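Local coordinates for HpcH/HpaI aldolase/citrate lyase family protein (PDB 4MF4) that is of unknown function but belongs to the HpcH/HpaI aldolase/citrate lyase family, whose members are built on a TIM barrel, at residues V82-A87 with M105-E110; V161-E166 with D184-G189; G29-L34 with C52-H57; V226-G231 with R245-S250. All coordinates share one frame; numbering follows the deposited sequence.

Contact 1: residues V82-A87 with M105-E110; sequences VVRVPA and MFPCIE. With EDO (1,2-ethanediol), chain G.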
loop_
_atom_site.group_PDB
_atom_site.type_symbol
_atom_site.label_atom_id
_atom_site.label_comp_id
_atom_site.label_asym_id
_atom_site.label_seq_id
_atom_site.Cartn_x
_atom_site.Cartn_y
_atom_site.Cartn_z
ATOM N N VAL A 82 -10.197 -2.840 20.678
ATOM C CA VAL A 82 -10.607 -4.237 20.692
ATOM C C VAL A 82 -10.432 -4.727 19.248
ATOM O O VAL A 82 -10.746 -3.975 18.285
ATOM C CB VAL A 82 -12.096 -4.313 21.107
ATOM C CG1 VAL A 82 -12.632 -5.729 20.991
ATOM C CG2 VAL A 82 -12.294 -3.774 22.538
ATOM N N VAL A 83 -9.929 -5.950 19.076
ATOM C CA VAL A 83 -9.847 -6.552 17.735
ATOM C C VAL A 83 -10.780 -7.737 17.624
ATOM O O VAL A 83 -10.711 -8.663 18.453
ATOM C CB VAL A 83 -8.379 -6.953 17.359
ATOM C CG1 VAL A 83 -8.338 -7.754 16.063
ATOM C CG2 VAL A 83 -7.510 -5.724 17.208
ATOM N N ARG A 84 -11.697 -7.729 16.648
ATOM C CA ARG A 84 -12.448 -8.979 16.371
ATOM C C ARG A 84 -11.731 -9.795 15.298
ATOM O O ARG A 84 -11.681 -9.352 14.137
ATOM C CB ARG A 84 -13.885 -8.744 15.931
ATOM C CG ARG A 84 -14.552 -10.071 15.506
ATOM C CD ARG A 84 -16.055 -10.003 15.517
ATOM N NE ARG A 84 -16.559 -9.251 14.379
ATOM C CZ ARG A 84 -17.845 -9.110 14.056
ATOM N NH1 ARG A 84 -18.831 -9.625 14.811
ATOM N NH2 ARG A 84 -18.158 -8.407 12.984
ATOM N N VAL A 85 -11.195 -10.974 15.677
ATOM C CA VAL A 85 -10.450 -11.796 14.735
ATOM C C VAL A 85 -11.419 -12.493 13.780
ATOM O O VAL A 85 -12.620 -12.589 14.071
ATOM C CB VAL A 85 -9.490 -12.810 15.411
ATOM C CG1 VAL A 85 -8.460 -12.075 16.249
ATOM C CG2 VAL A 85 -10.236 -13.864 16.224
ATOM N N PRO A 86 -10.920 -12.922 12.605
ATOM C CA PRO A 86 -11.792 -13.550 11.621
ATOM C C PRO A 86 -12.320 -14.920 12.051
ATOM O O PRO A 86 -13.436 -15.268 11.693
ATOM C CB PRO A 86 -10.889 -13.709 10.374
ATOM C CG PRO A 86 -9.711 -12.833 10.626
ATOM C CD PRO A 86 -9.534 -12.870 12.129
ATOM N N ALA A 87 -11.504 -15.673 12.801
ATOM C CA ALA A 87 -11.781 -17.080 13.140
ATOM C C ALA A 87 -10.826 -17.488 14.270
ATOM O O ALA A 87 -9.879 -16.788 14.577
ATOM C CB ALA A 87 -11.551 -17.981 11.934
ATOM N N MET A 105 -11.962 -10.163 20.445
ATOM C CA MET A 105 -13.294 -10.708 20.329
ATOM C C MET A 105 -13.258 -11.908 19.369
ATOM O O MET A 105 -12.751 -11.804 18.249
ATOM C CB MET A 105 -14.294 -9.668 19.813
ATOM C CG MET A 105 -15.727 -10.205 19.824
ATOM S SD MET A 105 -16.953 -9.037 19.240
ATOM C CE MET A 105 -16.571 -7.586 20.194
ATOM N N PHE A 106 -13.809 -13.041 19.810
ATOM C CA PHE A 106 -13.915 -14.257 18.980
ATOM C C PHE A 106 -15.365 -14.467 18.497
ATOM O O PHE A 106 -16.321 -14.517 19.313
ATOM C CB PHE A 106 -13.471 -15.463 19.808
ATOM C CG PHE A 106 -12.029 -15.474 20.113
ATOM C CD1 PHE A 106 -11.521 -14.732 21.168
ATOM C CD2 PHE A 106 -11.156 -16.193 19.307
ATOM C CE1 PHE A 106 -10.166 -14.758 21.460
ATOM C CE2 PHE A 106 -9.812 -16.208 19.578
ATOM C CZ PHE A 106 -9.313 -15.477 20.666
ATOM N N PRO A 107 -15.549 -14.577 17.182
ATOM C CA PRO A 107 -16.863 -14.796 16.616
ATOM C C PRO A 107 -17.312 -16.225 16.842
ATOM O O PRO A 107 -16.507 -17.087 17.145
ATOM C CB PRO A 107 -16.661 -14.555 15.119
ATOM C CG PRO A 107 -15.237 -14.711 14.847
ATOM C CD PRO A 107 -14.487 -14.502 16.158
ATOM N N CYS A 108 -18.583 -16.491 16.634
ATOM C CA CYS A 108 -19.001 -17.890 16.531
ATOM C C CYS A 108 -18.529 -18.794 17.682
ATOM O O CYS A 108 -17.956 -19.854 17.417
ATOM C CB CYS A 108 -18.396 -18.531 15.252
ATOM S SG CYS A 108 -18.604 -17.706 13.656
ATOM N N ILE A 109 -18.754 -18.423 18.934
ATOM C CA ILE A 109 -18.354 -19.315 20.037
ATOM C C ILE A 109 -19.631 -20.052 20.464
ATOM O O ILE A 109 -20.578 -19.409 20.918
ATOM C CB ILE A 109 -17.764 -18.535 21.232
ATOM C CG1 ILE A 109 -16.424 -17.875 20.866
ATOM C CG2 ILE A 109 -17.622 -19.426 22.456
ATOM C CD1 ILE A 109 -15.271 -18.816 20.616
ATOM N N GLU A 110 -19.649 -21.375 20.335
ATOM C CA GLU A 110 -20.874 -22.137 20.566
ATOM C C GLU A 110 -20.855 -23.119 21.712
ATOM O O GLU A 110 -21.916 -23.563 22.150
ATOM C CB GLU A 110 -21.197 -22.898 19.305
ATOM C CG GLU A 110 -21.282 -21.980 18.113
ATOM C CD GLU A 110 -21.913 -22.679 16.935
ATOM O OE1 GLU A 110 -23.067 -22.372 16.599
ATOM O OE2 GLU A 110 -21.249 -23.583 16.385
HETATM C C1 EDO G . -21.210 -6.781 14.909
HETATM O O1 EDO G . -22.133 -7.720 15.495
HETATM C C2 EDO G . -21.429 -6.572 13.415
HETATM O O2 EDO G . -20.894 -7.697 12.693
#

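Contact 2: residues V161-E166 with D184-G189; sequences VIVQVE and DCLFVG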
loop_
_atom_site.group_PDB
_atom_site.type_symbol
_atom_site.label_atom_id
_atom_site.label_comp_id
_atom_site.label_asym_id
_atom_site.label_seq_id
_atom_site.Cartn_x
_atom_site.Cartn_y
_atom_site.Cartn_z
ATOM N N VAL A 161 -10.528 -11.542 26.911
ATOM C CA VAL A 161 -11.201 -12.348 25.908
ATOM C C VAL A 161 -12.712 -12.079 25.972
ATOM O O VAL A 161 -13.353 -12.211 27.014
ATOM C CB VAL A 161 -10.910 -13.842 26.088
ATOM C CG1 VAL A 161 -11.759 -14.709 25.154
ATOM C CG2 VAL A 161 -9.425 -14.140 25.930
ATOM N N ILE A 162 -13.251 -11.708 24.824
ATOM C CA ILE A 162 -14.684 -11.517 24.593
ATOM C C ILE A 162 -15.151 -12.604 23.608
ATOM O O ILE A 162 -14.580 -12.761 22.493
ATOM C CB ILE A 162 -14.992 -10.147 23.957
ATOM C CG1 ILE A 162 -14.384 -9.013 24.777
ATOM C CG2 ILE A 162 -16.504 -9.959 23.833
ATOM C CD1 ILE A 162 -14.483 -7.633 24.156
ATOM N N VAL A 163 -16.172 -13.364 24.017
ATOM C CA VAL A 163 -16.732 -14.434 23.172
ATOM C C VAL A 163 -18.097 -14.004 22.621
ATOM O O VAL A 163 -18.979 -13.578 23.370
ATOM C CB VAL A 163 -16.826 -15.773 23.907
ATOM C CG1 VAL A 163 -15.420 -16.239 24.255
ATOM C CG2 VAL A 163 -17.669 -15.723 25.174
ATOM N N GLN A 164 -18.253 -14.102 21.316
ATOM C CA GLN A 164 -19.490 -13.728 20.719
ATOM C C GLN A 164 -20.410 -14.950 20.721
ATOM O O GLN A 164 -20.038 -16.010 20.226
ATOM C CB GLN A 164 -19.234 -13.164 19.319
ATOM C CG GLN A 164 -20.444 -12.518 18.719
ATOM C CD GLN A 164 -20.127 -11.615 17.490
ATOM O OE1 GLN A 164 -18.976 -11.441 17.081
ATOM N NE2 GLN A 164 -21.171 -11.095 16.889
ATOM N N VAL A 165 -21.596 -14.808 21.310
ATOM C CA VAL A 165 -22.540 -15.918 21.401
ATOM C C VAL A 165 -23.634 -15.631 20.378
ATOM O O VAL A 165 -24.407 -14.700 20.519
ATOM C CB VAL A 165 -23.108 -16.061 22.814
ATOM C CG1 VAL A 165 -24.026 -17.272 22.897
ATOM C CG2 VAL A 165 -21.985 -16.203 23.824
ATOM N N GLU A 166 -23.688 -16.405 19.326
ATOM C CA GLU A 166 -24.508 -15.963 18.207
ATOM C C GLU A 166 -25.184 -17.073 17.441
ATOM O O GLU A 166 -25.567 -16.883 16.288
ATOM C CB GLU A 166 -23.704 -15.038 17.272
ATOM C CG GLU A 166 -22.500 -15.662 16.604
ATOM C CD GLU A 166 -21.593 -14.600 15.977
ATOM O OE1 GLU A 166 -22.094 -13.456 15.803
ATOM O OE2 GLU A 166 -20.398 -14.898 15.675
ATOM N N ASP A 184 -13.984 -12.963 29.720
ATOM C CA ASP A 184 -14.192 -11.688 30.447
ATOM C C ASP A 184 -15.499 -11.004 30.015
ATOM O O ASP A 184 -15.963 -10.091 30.685
ATOM C CB ASP A 184 -13.026 -10.723 30.235
ATOM C CG ASP A 184 -11.668 -11.329 30.618
ATOM O OD1 ASP A 184 -11.527 -11.809 31.786
ATOM O OD2 ASP A 184 -10.762 -11.372 29.749
ATOM N N CYS A 185 -16.108 -11.433 28.906
ATOM C CA CYS A 185 -17.330 -10.803 28.458
ATOM C C CYS A 185 -18.078 -11.705 27.506
ATOM O O CYS A 185 -17.447 -12.312 26.662
ATOM C CB CYS A 185 -16.967 -9.528 27.692
ATOM S SG CYS A 185 -18.410 -8.551 27.170
ATOM N N LEU A 186 -19.405 -11.748 27.596
ATOM C CA LEU A 186 -20.218 -12.461 26.621
ATOM C C LEU A 186 -20.754 -11.408 25.681
ATOM O O LEU A 186 -21.349 -10.442 26.151
ATOM C CB LEU A 186 -21.399 -13.178 27.275
ATOM C CG LEU A 186 -21.121 -14.163 28.384
ATOM C CD1 LEU A 186 -22.411 -14.579 29.094
ATOM C CD2 LEU A 186 -20.358 -15.351 27.842
ATOM N N PHE A 187 -20.599 -11.583 24.365
ATOM C CA PHE A 187 -21.082 -10.548 23.445
ATOM C C PHE A 187 -22.210 -11.054 22.550
ATOM O O PHE A 187 -22.072 -12.059 21.888
ATOM C CB PHE A 187 -19.901 -10.039 22.627
ATOM C CG PHE A 187 -20.207 -8.828 21.785
ATOM C CD1 PHE A 187 -20.712 -8.978 20.524
ATOM C CD2 PHE A 187 -19.925 -7.564 22.243
ATOM C CE1 PHE A 187 -20.937 -7.882 19.725
ATOM C CE2 PHE A 187 -20.157 -6.451 21.458
ATOM C CZ PHE A 187 -20.640 -6.616 20.191
ATOM N N VAL A 188 -23.344 -10.375 22.576
ATOM C CA VAL A 188 -24.471 -10.681 21.671
ATOM C C VAL A 188 -24.452 -9.849 20.382
ATOM O O VAL A 188 -24.506 -8.605 20.420
ATOM C CB VAL A 188 -25.823 -10.410 22.406
ATOM C CG1 VAL A 188 -27.005 -10.770 21.520
ATOM C CG2 VAL A 188 -25.914 -11.201 23.702
ATOM N N GLY A 189 -24.360 -10.519 19.233
ATOM C CA GLY A 189 -24.617 -9.865 17.950
ATOM C C GLY A 189 -26.057 -10.160 17.505
ATOM O O GLY A 189 -26.333 -11.255 17.065
#

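Contact 3: residues G29-L34 with C52-H57; sequences GLWLSL and CIDMEH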
loop_
_atom_site.group_PDB
_atom_site.type_symbol
_atom_site.label_atom_id
_atom_site.label_comp_id
_atom_site.label_asym_id
_atom_site.label_seq_id
_atom_site.Cartn_x
_atom_site.Cartn_y
_atom_site.Cartn_z
ATOM N N GLY A 29 -18.706 1.669 23.015
ATOM C CA GLY A 29 -17.747 1.374 21.959
ATOM C C GLY A 29 -18.289 1.806 20.627
ATOM O O GLY A 29 -19.485 2.086 20.478
ATOM N N LEU A 30 -17.411 1.869 19.645
ATOM C CA LEU A 30 -17.825 2.143 18.288
ATOM C C LEU A 30 -17.131 1.072 17.421
ATOM O O LEU A 30 -15.982 0.758 17.694
ATOM C CB LEU A 30 -17.309 3.538 17.945
ATOM C CG LEU A 30 -17.797 4.252 16.703
ATOM C CD1 LEU A 30 -19.328 4.516 16.757
ATOM C CD2 LEU A 30 -17.008 5.566 16.576
ATOM N N TRP A 31 -17.843 0.511 16.433
ATOM C CA TRP A 31 -17.315 -0.432 15.469
ATOM C C TRP A 31 -16.580 0.319 14.365
ATOM O O TRP A 31 -17.116 1.310 13.818
ATOM C CB TRP A 31 -18.467 -1.201 14.806
ATOM C CG TRP A 31 -18.167 -2.605 14.556
ATOM C CD1 TRP A 31 -17.960 -3.198 13.351
ATOM C CD2 TRP A 31 -18.070 -3.634 15.547
ATOM N NE1 TRP A 31 -17.716 -4.542 13.546
ATOM C CE2 TRP A 31 -17.773 -4.821 14.882
ATOM C CE3 TRP A 31 -18.186 -3.650 16.939
ATOM C CZ2 TRP A 31 -17.616 -6.028 15.551
ATOM C CZ3 TRP A 31 -18.013 -4.844 17.606
ATOM C CH2 TRP A 31 -17.729 -6.019 16.920
ATOM N N LEU A 32 -15.362 -0.136 14.051
ATOM C CA LEU A 32 -14.593 0.460 12.987
ATOM C C LEU A 32 -14.524 -0.503 11.804
ATOM O O LEU A 32 -13.757 -1.459 11.832
ATOM C CB LEU A 32 -13.179 0.830 13.440
ATOM C CG LEU A 32 -13.025 1.693 14.686
ATOM C CD1 LEU A 32 -11.546 1.920 14.952
ATOM C CD2 LEU A 32 -13.764 3.010 14.556
ATOM N N SER A 33 -15.337 -0.208 10.785
ATOM C CA SER A 33 -15.456 -0.963 9.524
ATOM C C SER A 33 -14.744 -0.322 8.314
ATOM O O SER A 33 -14.463 -1.015 7.326
ATOM C CB SER A 33 -16.936 -1.079 9.123
ATOM O OG SER A 33 -17.698 -1.659 10.171
ATOM N N LEU A 34 -14.451 0.979 8.366
ATOM C CA LEU A 34 -13.968 1.683 7.180
ATOM C C LEU A 34 -12.523 1.338 6.812
ATOM O O LEU A 34 -12.112 1.546 5.652
ATOM C CB LEU A 34 -14.109 3.215 7.340
ATOM C CG LEU A 34 -15.503 3.862 7.347
ATOM C CD1 LEU A 34 -15.365 5.311 7.855
ATOM C CD2 LEU A 34 -16.088 3.777 5.945
ATOM N N CYS A 52 -13.589 -0.870 18.133
ATOM C CA CYS A 52 -13.358 -2.251 17.618
ATOM C C CYS A 52 -12.860 -2.263 16.171
ATOM O O CYS A 52 -13.556 -1.775 15.285
ATOM C CB CYS A 52 -14.610 -3.116 17.721
ATOM S SG CYS A 52 -14.263 -4.838 17.320
ATOM N N ILE A 53 -11.667 -2.780 15.965
ATOM C CA ILE A 53 -11.134 -2.993 14.613
ATOM C C ILE A 53 -11.606 -4.364 14.175
ATOM O O ILE A 53 -11.158 -5.372 14.691
ATOM C CB ILE A 53 -9.605 -2.890 14.583
ATOM C CG1 ILE A 53 -9.147 -1.506 15.040
ATOM C CG2 ILE A 53 -9.029 -3.177 13.187
ATOM C CD1 ILE A 53 -7.727 -1.526 15.555
ATOM N N ASP A 54 -12.523 -4.414 13.213
ATOM C CA ASP A 54 -13.124 -5.697 12.806
ATOM C C ASP A 54 -12.306 -6.397 11.688
ATOM O O ASP A 54 -12.115 -5.801 10.668
ATOM C CB ASP A 54 -14.503 -5.438 12.297
ATOM C CG ASP A 54 -15.275 -6.703 11.993
ATOM O OD1 ASP A 54 -14.870 -7.801 12.430
ATOM O OD2 ASP A 54 -16.379 -6.554 11.431
ATOM N N MET A 55 -11.871 -7.639 11.911
ATOM C CA MET A 55 -11.185 -8.458 10.898
ATOM C C MET A 55 -12.144 -9.465 10.275
ATOM O O MET A 55 -11.818 -10.094 9.270
ATOM C CB MET A 55 -10.004 -9.205 11.480
ATOM C CG MET A 55 -9.052 -8.325 12.263
ATOM S SD MET A 55 -7.655 -9.309 12.786
ATOM C CE MET A 55 -6.843 -9.768 11.250
ATOM N N GLU A 56 -13.353 -9.598 10.845
ATOM C CA GLU A 56 -14.258 -10.646 10.364
ATOM C C GLU A 56 -15.083 -10.124 9.218
ATOM O O GLU A 56 -15.130 -10.758 8.165
ATOM C CB GLU A 56 -15.189 -11.145 11.440
ATOM C CG GLU A 56 -15.983 -12.347 10.989
ATOM C CD GLU A 56 -17.147 -12.698 11.923
ATOM O OE1 GLU A 56 -17.509 -11.929 12.804
ATOM O OE2 GLU A 56 -17.726 -13.784 11.745
ATOM N N HIS A 57 -15.756 -8.985 9.439
ATOM C CA HIS A 57 -16.630 -8.383 8.422
ATOM C C HIS A 57 -16.159 -7.026 7.887
ATOM O O HIS A 57 -16.982 -6.190 7.470
ATOM C CB HIS A 57 -18.070 -8.275 8.976
ATOM C CG HIS A 57 -18.790 -9.597 9.067
ATOM N ND1 HIS A 57 -19.212 -10.288 7.949
ATOM C CD2 HIS A 57 -19.166 -10.348 10.138
ATOM C CE1 HIS A 57 -19.790 -11.417 8.321
ATOM N NE2 HIS A 57 -19.799 -11.465 9.647
HETATM O O HOH W 1 -17.643 -4.513 10.167
#

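Contact 4: residues V226-G231 with R245-S250; sequences VGIFAG and RLITVS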
loop_
_atom_site.group_PDB
_atom_site.type_symbol
_atom_site.label_atom_id
_atom_site.label_comp_id
_atom_site.label_asym_id
_atom_site.label_seq_id
_atom_site.Cartn_x
_atom_site.Cartn_y
_atom_site.Cartn_z
ATOM N N VAL A 226 -21.786 -8.552 30.074
ATOM C CA VAL A 226 -22.382 -8.820 28.779
ATOM C C VAL A 226 -22.328 -7.607 27.853
ATOM O O VAL A 226 -22.524 -6.491 28.290
ATOM C CB VAL A 226 -23.813 -9.297 28.943
ATOM C CG1 VAL A 226 -24.389 -9.739 27.604
ATOM C CG2 VAL A 226 -23.807 -10.462 29.946
ATOM N N GLY A 227 -22.047 -7.864 26.585
ATOM C CA GLY A 227 -21.966 -6.814 25.570
ATOM C C GLY A 227 -22.944 -7.087 24.439
ATOM O O GLY A 227 -23.464 -8.193 24.326
ATOM N N ILE A 228 -23.118 -6.104 23.564
ATOM C CA ILE A 228 -24.118 -6.159 22.522
ATOM C C ILE A 228 -23.811 -5.101 21.477
ATOM O O ILE A 228 -23.233 -4.028 21.785
ATOM C CB ILE A 228 -25.543 -5.959 23.134
ATOM C CG1 ILE A 228 -26.640 -6.278 22.103
ATOM C CG2 ILE A 228 -25.664 -4.589 23.725
ATOM C CD1 ILE A 228 -28.011 -6.510 22.693
ATOM N N PHE A 229 -24.163 -5.420 20.232
ATOM C CA PHE A 229 -24.071 -4.479 19.131
ATOM C C PHE A 229 -25.438 -3.839 19.014
ATOM O O PHE A 229 -26.415 -4.544 18.720
ATOM C CB PHE A 229 -23.709 -5.191 17.799
ATOM C CG PHE A 229 -23.482 -4.236 16.653
ATOM C CD1 PHE A 229 -24.547 -3.817 15.867
ATOM C CD2 PHE A 229 -22.247 -3.679 16.434
ATOM C CE1 PHE A 229 -24.365 -2.902 14.835
ATOM C CE2 PHE A 229 -22.050 -2.757 15.408
ATOM C CZ PHE A 229 -23.123 -2.378 14.612
ATOM N N ALA A 230 -25.512 -2.518 19.211
ATOM C CA ALA A 230 -26.755 -1.762 19.011
ATOM C C ALA A 230 -26.710 -1.082 17.634
ATOM O O ALA A 230 -25.676 -0.462 17.258
ATOM C CB ALA A 230 -26.937 -0.735 20.115
ATOM N N GLY A 231 -27.815 -1.214 16.891
ATOM C CA GLY A 231 -27.946 -0.613 15.541
ATOM C C GLY A 231 -28.303 0.861 15.559
ATOM O O GLY A 231 -28.156 1.521 14.580
ATOM N N ARG A 245 -23.455 -4.107 29.709
ATOM C CA ARG A 245 -22.326 -3.202 30.011
ATOM C C ARG A 245 -21.467 -2.782 28.781
ATOM O O ARG A 245 -21.228 -1.565 28.546
ATOM C CB ARG A 245 -21.486 -3.820 31.090
ATOM C CG ARG A 245 -22.239 -3.835 32.427
ATOM C CD ARG A 245 -21.342 -4.248 33.534
ATOM N NE ARG A 245 -20.287 -3.243 33.663
ATOM C CZ ARG A 245 -19.019 -3.515 33.919
ATOM N NH1 ARG A 245 -18.606 -4.773 34.073
ATOM N NH2 ARG A 245 -18.157 -2.526 33.980
ATOM N N LEU A 246 -21.076 -3.737 27.939
ATOM C CA LEU A 246 -20.221 -3.392 26.789
ATOM C C LEU A 246 -21.080 -3.166 25.560
ATOM O O LEU A 246 -21.403 -4.111 24.787
ATOM C CB LEU A 246 -19.201 -4.490 26.548
ATOM C CG LEU A 246 -18.099 -4.139 25.560
ATOM C CD1 LEU A 246 -16.925 -3.477 26.275
ATOM C CD2 LEU A 246 -17.619 -5.347 24.820
ATOM N N ILE A 247 -21.474 -1.912 25.367
ATOM C CA ILE A 247 -22.489 -1.573 24.392
ATOM C C ILE A 247 -21.848 -0.858 23.206
ATOM O O ILE A 247 -21.199 0.171 23.400
ATOM C CB ILE A 247 -23.560 -0.674 25.009
ATOM C CG1 ILE A 247 -24.281 -1.424 26.130
ATOM C CG2 ILE A 247 -24.560 -0.266 23.937
ATOM C CD1 ILE A 247 -25.293 -0.601 26.896
ATOM N N THR A 248 -22.021 -1.425 22.011
ATOM C CA THR A 248 -21.517 -0.854 20.773
ATOM C C THR A 248 -22.596 0.071 20.227
ATOM O O THR A 248 -23.688 -0.384 19.954
ATOM C CB THR A 248 -21.271 -1.917 19.667
ATOM O OG1 THR A 248 -20.613 -3.077 20.170
ATOM C CG2 THR A 248 -20.434 -1.364 18.563
ATOM N N VAL A 249 -22.268 1.356 20.051
ATOM C CA VAL A 249 -23.181 2.360 19.496
ATOM C C VAL A 249 -22.995 2.414 17.977
ATOM O O VAL A 249 -22.451 3.386 17.417
ATOM C CB VAL A 249 -22.994 3.762 20.157
ATOM C CG1 VAL A 249 -24.118 4.700 19.773
ATOM C CG2 VAL A 249 -22.940 3.699 21.671
ATOM N N SER A 250 -23.417 1.334 17.322
ATOM C CA SER A 250 -23.306 1.157 15.879
ATOM C C SER A 250 -21.855 1.249 15.361
ATOM O O SER A 250 -20.927 0.878 16.058
ATOM C CB SER A 250 -24.268 2.114 15.162
ATOM O OG SER A 250 -24.450 1.803 13.785
#

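Contact 1: residues V82-A87 with M105-E110
Met105 O is gripped twice by segment 82-87: Val85 N donates a hydrogen bond of 3.1 Å to it, and Arg84 CA adds a CA-H...O contact at 3.4 Å. One step earlier Met105 N donates to Val83 O at 2.8 Å, almost straight (172° at the hydrogen), so that Arg84 and Met105 pair as parallel neighbours in the barrel sheet. Their side chains leave the same face of the sheet, where both touch Trp31. Both start with CG anti to the backbone N (chi1 173° and -174°) and bend at chi3; they cross obliquely, Arg84 CD lying 3.9 Å from Met105 SD. Beyond this pair, Val85 CG2 comes within 4.0 Å of Phe106 CD2, and Val85 O lies 3.4 Å from Pro107 CD. The guanidinium of Arg84 is held at several points: NE in a salt bridge to Asp54, NH1 bonded to Gln164, and NH2 donating to O2 of a 1,2-ethanediol at 2.8 Å, in the guanidinium plane. The cation is thus held by two other strands, 50-54 and 160-165, which probably limits its rotation and leaves one N-H directed at the hydroxyl oxygen of an ethanediol that probably comes from the crystallisation liquor.

Contact 2: residues V161-E166 with D184-G189
Polar bonds are densest where Val161 meets Asp184. Val161 N donates to Asp184 OD2 at 2.9 Å, reaching the anti side of that oxygen, 20° out of the carboxylate plane. In return Asp184 N donates to Val161 O, also at 2.9 Å, so backbone and carboxylate of one aspartate hold both polar groups of the valine; Cys185 N adds a weak bond to the same carbonyl. The other carboxylate oxygen, OD1, forms a salt bridge with Arg21. Further along, Val163 N bonds to Cys185 O, Phe187 N to Val163 O at 2.8 Å, and Val165 N to Phe187 O. These are adjacent parallel strands of the TIM barrel, and their side chains alternate between its interior and the surrounding helices. Among the apolar contacts, Ile162 CG2 packs on Phe187 CB at 3.6 Å on the inner face, next to Leu246. On the outer face Val163 CG2 and Leu186 CD2, 3.8 Å apart, belong to side chains that lie side by side, pointing the same way, and pack against helix 174-178. Gln164 runs alongside Phe187: its CG sits at the ring edge, 4.0 Å from CD1, and the amide plane stands 78° from the ring. That extended chain carries NE2 to within 3.8 Å of Gly189 CA, and OE1 accepts from Arg84. Gly189 occupies the N-cap position of helix 190-196; Val165 O and Gly189 N, 4.4 Å apart, are buried with no polar partner in the model.

Contact 3: residues G29-L34 with C52-H57
Trp31 and Cys52 pair in the first beta-alpha-beta unit of the TIM barrel, both side chains on the face that carries Arg84. A chi1 of -142°, away from a staggered value, together with a chi2 of -110° lays the six-membered ring of the indole over the cysteine: Cys52 SG stands 3.8 Å from that ring's centroid, over the face, as a sulfur-aromatic contact. Phe229 meets the indole edge-to-face. The same turn of the ring aims NE1 at Asp54 OD2, 3.2 Å away and near the indole plane, although the donor arrives from above the carboxylate. Asp54 reaches this point because its CG is anti to the backbone N (chi1 -174°), which also lets OD1 accept from Glu56 N at 2.8 Å, closing an Asx turn, while His57 N adds weak bonds to both carboxylate oxygens. Between the backbones, Leu32 N bonds to Cys52 O at 2.7 Å and Cys52 N to Leu30 O at 2.9 Å. On the opposite face Leu32 CD1 touches Ile53 CG1 at 4.2 Å. A water joins the two segments beyond the strand ends: it donates to Asp54 OD2 at 2.7 Å and lies 2.9 Å from Ser33 OG.

Contact 4: residues V226-G231 with R245-S250
Thr248 has a chi1 of -44°, which sets CG2 opposite its backbone N, against the Phe229 ring, while OG1 turns back to the neighbouring main chain. Phe229, with CG likewise opposite its own N (chi1 -175°), brings CD2 to 3.6 Å from Thr248 CG2 in an oblique approach, and its CZ lies 3.8 Å from Ser250 CA. Thr248 OG1 donates to Ile228 O at 3.2 Å from above the carbonyl plane, 43° out of it; Thr248 N donates to that oxygen at 2.9 Å, so one carbonyl is gripped by backbone and side chain of a single residue. Val226 O is doubly held as well, by Arg245 N at 2.9 Å and Leu246 N at 3.1 Å. Ala230 N bonds to Thr248 O at 2.9 Å; beyond it Ser250 N gives Ala230 O only a weak bond, where an inverse gamma turn centred on Val249 bends the strand. These are the last two strands of the TIM barrel, joined through helix 233-242. Phe229 and Thr248 face inward, near Trp31 and Phe187, whereas Ile228 CG2 and Ile247 CG1 meet at 4.2 Å on the outer face. Thr248 thus presents a polar group to the strand backbone and a methyl to the Phe229 ring: its hydroxyl gives its proton to Ile228 O, and CG2 adds to the apolar lining of the barrel interior.

From the N terminus, contact 3 comes first, closing the loop from strand 27-32 through helix 37-43 to strand 50-54. Contact 1 follows across helix 90-98, then contact 2, whose intervening chain holds helices 168-172 and 174-178, and finally contact 4 across helix 233-242. Each ends before the next begins, so none nest or cross. Together they join the eight parallel strands in consecutive pairs, and neighbouring pairs bond to one another: Val82 O with Ile53 N, Phe106 N with Ile162 O, and Leu186 O with Gly227 N. Gly29 and Val249 shut the ring between contacts 3 and 4. Inside, Trp31 touches Arg84, Phe187 and Thr248, bringing all four contacts to one interior.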